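Local coordinates for SusD homolog (Bacteroides thetaiotaomicron VPI-5482, PDB 3IHV), which probably binds glycans at the outer-membrane surface, like other SusD-family proteins, which as a rule are lipoproteins working with a TonB-dependent transporter, at residues Y128-T142 with Y154-I166. Sequence-based numbering, arbitrary orientation. Where two conformers were deposited one is given.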
loop_
_atom_site.group_PDB
_atom_site.type_symbol
_atom_site.label_atom_id
_atom_site.label_comp_id
_atom_site.label_asym_id
_atom_site.label_seq_id
_atom_site.Cartn_x
_atom_site.Cartn_y
_atom_site.Cartn_z
ATOM N N TYR A 128 3.664 5.218 12.405
ATOM C CA TYR A 128 4.142 4.193 13.346
ATOM C C TYR A 128 3.798 2.793 12.908
ATOM O O TYR A 128 4.556 1.860 13.197
ATOM C CB TYR A 128 3.691 4.408 14.782
ATOM C CG TYR A 128 4.552 5.385 15.532
ATOM C CD1 TYR A 128 5.816 5.048 15.942
ATOM C CD2 TYR A 128 4.089 6.659 15.818
ATOM C CE1 TYR A 128 6.616 5.944 16.620
ATOM C CE2 TYR A 128 4.879 7.555 16.497
ATOM C CZ TYR A 128 6.121 7.192 16.898
ATOM O OH TYR A 128 6.885 8.110 17.571
ATOM N N PHE A 129 2.659 2.616 12.225
ATOM C CA PHE A 129 2.298 1.295 11.735
ATOM C C PHE A 129 3.326 0.830 10.726
ATOM O O PHE A 129 3.755 -0.313 10.773
ATOM C CB PHE A 129 0.892 1.323 11.104
ATOM C CG PHE A 129 0.415 -0.027 10.583
ATOM C CD1 PHE A 129 0.576 -1.179 11.331
ATOM C CD2 PHE A 129 -0.254 -0.125 9.401
ATOM C CE1 PHE A 129 0.141 -2.399 10.890
ATOM C CE2 PHE A 129 -0.714 -1.377 8.955
ATOM C CZ PHE A 129 -0.529 -2.496 9.727
ATOM N N GLU A 130 3.660 1.692 9.759
ATOM C CA GLU A 130 4.689 1.354 8.782
ATOM C C GLU A 130 6.004 1.024 9.476
ATOM O O GLU A 130 6.662 0.041 9.117
ATOM C CB GLU A 130 4.926 2.454 7.735
ATOM C CG GLU A 130 3.761 2.692 6.792
ATOM C CD GLU A 130 3.626 1.653 5.665
ATOM O OE1 GLU A 130 4.047 0.493 5.847
ATOM O OE2 GLU A 130 3.066 1.998 4.589
ATOM N N LEU A 131 6.392 1.840 10.445
ATOM C CA LEU A 131 7.654 1.598 11.159
ATOM C C LEU A 131 7.627 0.257 11.859
ATOM O O LEU A 131 8.544 -0.560 11.717
ATOM C CB LEU A 131 7.962 2.680 12.208
ATOM C CG LEU A 131 8.531 4.008 11.730
ATOM C CD1 LEU A 131 8.547 5.049 12.864
ATOM C CD2 LEU A 131 9.960 3.767 11.151
ATOM N N VAL A 132 6.587 0.012 12.625
ATOM C CA VAL A 132 6.582 -1.208 13.388
ATOM C C VAL A 132 6.477 -2.479 12.519
ATOM O O VAL A 132 7.143 -3.482 12.811
ATOM C CB VAL A 132 5.498 -1.211 14.507
ATOM C CG1 VAL A 132 4.056 -1.469 13.937
ATOM C CG2 VAL A 132 5.844 -2.233 15.576
ATOM N N ARG A 133 5.674 -2.450 11.456
ATOM C CA ARG A 133 5.518 -3.658 10.676
ATOM C C ARG A 133 6.749 -3.902 9.800
ATOM O O ARG A 133 7.086 -5.064 9.528
ATOM C CB ARG A 133 4.217 -3.675 9.837
ATOM C CG ARG A 133 4.208 -2.766 8.616
ATOM C CD ARG A 133 2.805 -2.715 8.066
ATOM N NE ARG A 133 2.709 -1.921 6.863
ATOM C CZ ARG A 133 1.814 -2.114 5.913
ATOM N NH1 ARG A 133 0.980 -3.127 5.967
ATOM N NH2 ARG A 133 1.794 -1.322 4.870
ATOM N N ARG A 134 7.413 -2.850 9.327
ATOM C CA ARG A 134 8.550 -3.011 8.436
ATOM C C ARG A 134 9.895 -3.180 9.130
ATOM O O ARG A 134 10.781 -3.872 8.608
ATOM C CB ARG A 134 8.609 -1.856 7.410
ATOM C CG ARG A 134 7.377 -1.820 6.525
ATOM C CD ARG A 134 7.404 -0.700 5.496
ATOM N NE ARG A 134 6.272 -0.816 4.610
ATOM C CZ ARG A 134 6.209 -1.593 3.523
ATOM N NH1 ARG A 134 7.227 -2.356 3.119
ATOM N NH2 ARG A 134 5.072 -1.614 2.834
ATOM N N PHE A 135 10.050 -2.526 10.291
ATOM C CA PHE A 135 11.286 -2.517 11.043
ATOM C C PHE A 135 11.241 -3.268 12.353
ATOM O O PHE A 135 12.285 -3.495 12.949
ATOM C CB PHE A 135 11.768 -1.087 11.261
ATOM C CG PHE A 135 12.145 -0.351 9.989
ATOM C CD1 PHE A 135 13.424 -0.483 9.446
ATOM C CD2 PHE A 135 11.244 0.474 9.336
ATOM C CE1 PHE A 135 13.810 0.202 8.281
ATOM C CE2 PHE A 135 11.633 1.166 8.185
ATOM C CZ PHE A 135 12.903 1.024 7.664
ATOM N N GLY A 136 10.041 -3.549 12.852
ATOM C CA GLY A 136 9.904 -4.404 14.041
ATOM C C GLY A 136 10.194 -3.827 15.404
ATOM O O GLY A 136 9.392 -3.963 16.321
ATOM N N ASN A 137 11.371 -3.229 15.559
ATOM C CA ASN A 137 11.896 -2.744 16.825
ATOM C C ASN A 137 12.298 -1.282 16.660
ATOM O O ASN A 137 13.418 -0.977 16.250
ATOM C CB ASN A 137 13.085 -3.625 17.141
ATOM C CG ASN A 137 12.662 -5.053 17.310
ATOM O OD1 ASN A 137 12.019 -5.365 18.302
ATOM N ND2 ASN A 137 12.927 -5.914 16.311
ATOM N N VAL A 138 11.368 -0.402 17.030
ATOM C CA VAL A 138 11.509 0.994 16.697
ATOM C C VAL A 138 11.380 1.862 17.958
ATOM O O VAL A 138 10.975 1.392 19.039
ATOM C CB VAL A 138 10.498 1.386 15.595
ATOM C CG1 VAL A 138 10.689 0.464 14.269
ATOM C CG2 VAL A 138 9.061 1.433 16.133
ATOM N N VAL A 139 11.779 3.108 17.798
ATOM C CA VAL A 139 11.710 4.095 18.870
ATOM C C VAL A 139 10.364 4.812 18.860
ATOM O O VAL A 139 9.891 5.299 17.804
ATOM C CB VAL A 139 12.816 5.186 18.732
ATOM C CG1 VAL A 139 12.736 6.183 19.892
ATOM C CG2 VAL A 139 14.191 4.583 18.680
ATOM N N LEU A 140 9.764 4.901 20.048
ATOM C CA LEU A 140 8.590 5.754 20.250
ATOM C C LEU A 140 9.137 7.159 20.503
ATOM O O LEU A 140 9.572 7.474 21.620
ATOM C CB LEU A 140 7.738 5.306 21.431
ATOM C CG LEU A 140 6.850 4.096 21.183
ATOM C CD1 LEU A 140 6.189 3.548 22.451
ATOM C CD2 LEU A 140 5.798 4.478 20.142
HETATM N N MSE A 141 9.116 7.997 19.461
HETATM C CA MSE A 141 9.593 9.373 19.494
HETATM C C MSE A 141 8.376 10.239 19.777
HETATM O O MSE A 141 7.721 10.758 18.852
HETATM C CB MSE A 141 10.245 9.729 18.150
HETATM C CG MSE A 141 11.117 10.913 18.177
HETATM SE SE MSE A 141 12.786 10.616 19.164
HETATM C CE MSE A 141 13.664 9.423 17.989
ATOM N N THR A 142 8.088 10.403 21.061
ATOM C CA THR A 142 6.796 10.958 21.460
ATOM C C THR A 142 6.631 12.441 21.520
ATOM O O THR A 142 5.517 12.931 21.787
ATOM C CB THR A 142 6.360 10.347 22.771
ATOM O OG1 THR A 142 7.396 10.522 23.735
ATOM C CG2 THR A 142 6.078 8.858 22.559
ATOM N N TYR A 154 18.220 7.074 23.069
ATOM C CA TYR A 154 17.167 6.374 22.340
ATOM C C TYR A 154 17.166 4.880 22.564
ATOM O O TYR A 154 18.187 4.236 22.507
ATOM C CB TYR A 154 17.250 6.628 20.842
ATOM C CG TYR A 154 17.039 8.061 20.432
ATOM C CD1 TYR A 154 16.264 8.931 21.202
ATOM C CD2 TYR A 154 17.562 8.528 19.241
ATOM C CE1 TYR A 154 16.051 10.239 20.793
ATOM C CE2 TYR A 154 17.342 9.828 18.819
ATOM C CZ TYR A 154 16.602 10.672 19.597
ATOM O OH TYR A 154 16.395 11.946 19.173
ATOM N N VAL A 155 15.982 4.354 22.829
ATOM C CA VAL A 155 15.817 2.930 23.012
ATOM C C VAL A 155 14.636 2.458 22.184
ATOM O O VAL A 155 13.645 3.194 21.977
ATOM C CB VAL A 155 15.601 2.531 24.478
ATOM C CG1 VAL A 155 16.833 2.875 25.317
ATOM C CG2 VAL A 155 14.356 3.171 25.048
ATOM N N GLN A 156 14.760 1.240 21.690
ATOM C CA GLN A 156 13.706 0.606 20.927
ATOM C C GLN A 156 12.634 0.126 21.883
ATOM O O GLN A 156 12.954 -0.397 22.942
ATOM C CB GLN A 156 14.308 -0.566 20.157
ATOM C CG GLN A 156 15.161 -0.098 18.992
ATOM C CD GLN A 156 16.180 -1.140 18.585
ATOM O OE1 GLN A 156 17.023 -1.553 19.393
ATOM N NE2 GLN A 156 16.116 -1.573 17.322
ATOM N N SER A 157 11.369 0.329 21.525
ATOM C CA SER A 157 10.254 -0.160 22.337
ATOM C C SER A 157 9.807 -1.543 21.868
ATOM O O SER A 157 9.964 -1.884 20.711
ATOM C CB SER A 157 9.066 0.813 22.259
ATOM O OG SER A 157 9.299 1.911 23.141
ATOM N N ALA A 158 9.230 -2.311 22.778
ATOM C CA ALA A 158 8.577 -3.570 22.427
ATOM C C ALA A 158 7.496 -3.259 21.363
ATOM O O ALA A 158 6.781 -2.254 21.478
ATOM C CB ALA A 158 7.933 -4.204 23.687
ATOM N N PRO A 159 7.359 -4.099 20.336
ATOM C CA PRO A 159 6.369 -3.801 19.310
ATOM C C PRO A 159 4.949 -3.650 19.877
ATOM O O PRO A 159 4.164 -2.883 19.342
ATOM C CB PRO A 159 6.460 -4.994 18.356
ATOM C CG PRO A 159 7.257 -6.020 19.074
ATOM C CD PRO A 159 8.146 -5.301 19.998
ATOM N N GLU A 160 4.664 -4.371 20.961
ATOM C CA GLU A 160 3.371 -4.310 21.627
ATOM C C GLU A 160 3.072 -2.904 22.113
ATOM O O GLU A 160 1.929 -2.447 22.019
ATOM C CB GLU A 160 3.339 -5.205 22.876
ATOM C CG GLU A 160 3.364 -6.644 22.615
ATOM C CD GLU A 160 4.757 -7.270 22.514
ATOM O OE1 GLU A 160 5.744 -6.539 22.340
ATOM O OE2 GLU A 160 4.822 -8.537 22.605
ATOM N N LYS A 161 4.100 -2.211 22.603
ATOM C CA LYS A 161 3.935 -0.848 23.074
ATOM C C LYS A 161 3.761 0.102 21.902
ATOM O O LYS A 161 3.029 1.054 22.037
ATOM C CB LYS A 161 5.107 -0.388 23.946
ATOM C CG LYS A 161 5.263 -1.153 25.243
ATOM C CD LYS A 161 3.965 -1.259 26.062
ATOM C CE LYS A 161 3.429 0.080 26.566
ATOM N NZ LYS A 161 2.071 -0.108 27.241
ATOM N N VAL A 162 4.433 -0.132 20.771
ATOM C CA VAL A 162 4.223 0.722 19.605
ATOM C C VAL A 162 2.786 0.497 19.092
ATOM O O VAL A 162 2.091 1.468 18.726
ATOM C CB VAL A 162 5.270 0.460 18.535
ATOM C CG1 VAL A 162 5.031 1.342 17.316
ATOM C CG2 VAL A 162 6.692 0.699 19.125
ATOM N N TYR A 163 2.318 -0.761 19.080
ATOM C CA TYR A 163 0.948 -1.046 18.668
ATOM C C TYR A 163 -0.061 -0.345 19.575
ATOM O O TYR A 163 -1.064 0.194 19.114
ATOM C CB TYR A 163 0.638 -2.557 18.533
ATOM C CG TYR A 163 0.970 -3.117 17.152
ATOM C CD1 TYR A 163 0.181 -2.774 16.049
ATOM C CD2 TYR A 163 2.068 -3.953 16.924
ATOM C CE1 TYR A 163 0.461 -3.236 14.803
ATOM C CE2 TYR A 163 2.326 -4.460 15.682
ATOM C CZ TYR A 163 1.527 -4.100 14.604
ATOM O OH TYR A 163 1.771 -4.510 13.321
ATOM N N GLU A 164 0.164 -0.377 20.870
ATOM C CA GLU A 164 -0.730 0.316 21.777
ATOM C C GLU A 164 -0.781 1.828 21.499
ATOM O O GLU A 164 -1.844 2.449 21.581
ATOM C CB GLU A 164 -0.279 -0.023 23.193
ATOM C CG GLU A 164 -1.036 0.641 24.268
ATOM C CD GLU A 164 -0.612 0.125 25.628
ATOM O OE1 GLU A 164 -0.821 0.851 26.630
ATOM O OE2 GLU A 164 -0.036 -0.993 25.667
ATOM N N TYR A 165 0.360 2.409 21.155
ATOM C CA TYR A 165 0.438 3.830 20.825
ATOM C C TYR A 165 -0.344 4.116 19.532
ATOM O O TYR A 165 -1.146 5.045 19.485
ATOM C CB TYR A 165 1.897 4.212 20.690
ATOM C CG TYR A 165 2.141 5.683 20.619
ATOM C CD1 TYR A 165 2.269 6.443 21.773
ATOM C CD2 TYR A 165 2.244 6.315 19.417
ATOM C CE1 TYR A 165 2.482 7.816 21.697
ATOM C CE2 TYR A 165 2.476 7.664 19.335
ATOM C CZ TYR A 165 2.608 8.403 20.462
ATOM O OH TYR A 165 2.849 9.748 20.337
ATOM N N ILE A 166 -0.157 3.279 18.506
ATOM C CA ILE A 166 -0.918 3.421 17.252
ATOM C C ILE A 166 -2.441 3.315 17.539
ATOM O O ILE A 166 -3.233 4.100 17.062
ATOM C CB ILE A 166 -0.532 2.311 16.264
ATOM C CG1 ILE A 166 0.930 2.485 15.855
ATOM C CG2 ILE A 166 -1.491 2.281 15.037
ATOM C CD1 ILE A 166 1.526 1.239 15.234
HETATM O O HOH W 1 8.991 -1.741 18.027
HETATM O O HOH W 2 12.107 -3.702 20.408
HETATM O O HOH W 3 11.124 3.774 22.377
HETATM O O HOH W 4 4.978 10.200 18.612
HETATM O O HOH W 5 3.102 11.405 22.358
#
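V132 is the knob between two nearly antiparallel helix ends (159°, axes 9.8 Å apart), set among P159, V162, Y163 and I166. Its CG1, placed between backbone N and carbonyl carbon (chi1 77°), lies over one face of the Y163 ring, a CH-pi contact 4.0 Å from the centroid; CG2 meets P159 CB. V162 uses both branches, CG1 against V132 CB and Y128 CD1, CG2 against V138 and L140. Among the rings, Y165 directs an edge at the face of Y128 in an offset edge-to-face pair (planes at 72°), while the Y163 hydroxyl meets the F129 ring at its edge.

In the selenomethionine M141 the chain bends at chi2 and chi3, bringing CE over a face of Y154, 3.7 Å from the centroid, with SE oblique to the ring: a Met-aromatic contact. With an alanine in place of Y154, the M141 methyl would probably be left without its aromatic face and the M146 carbonyl without its hydroxyl partner.

Two direct hydrogen bonds join the loops: S157 N to V138 O (2.7 Å, nearly straight) and Q156 NE2 to N137 O (3.0 Å), the latter from above the carbonyl plane; Q156 OE1 turns to N530. Water 1 links G136 O and V138 N to S157 O, and water 4 links M141 O to the Y165 hydroxyl.

The contact thus pairs the end of helix 107-135 with the start of helix 159-176 in the alpha-helical, TPR-like part of the SusD fold; helix 195-210 packs against F129 and Y163, helix 75-101 against Y128, and strand 392-396 touches E130 and R133.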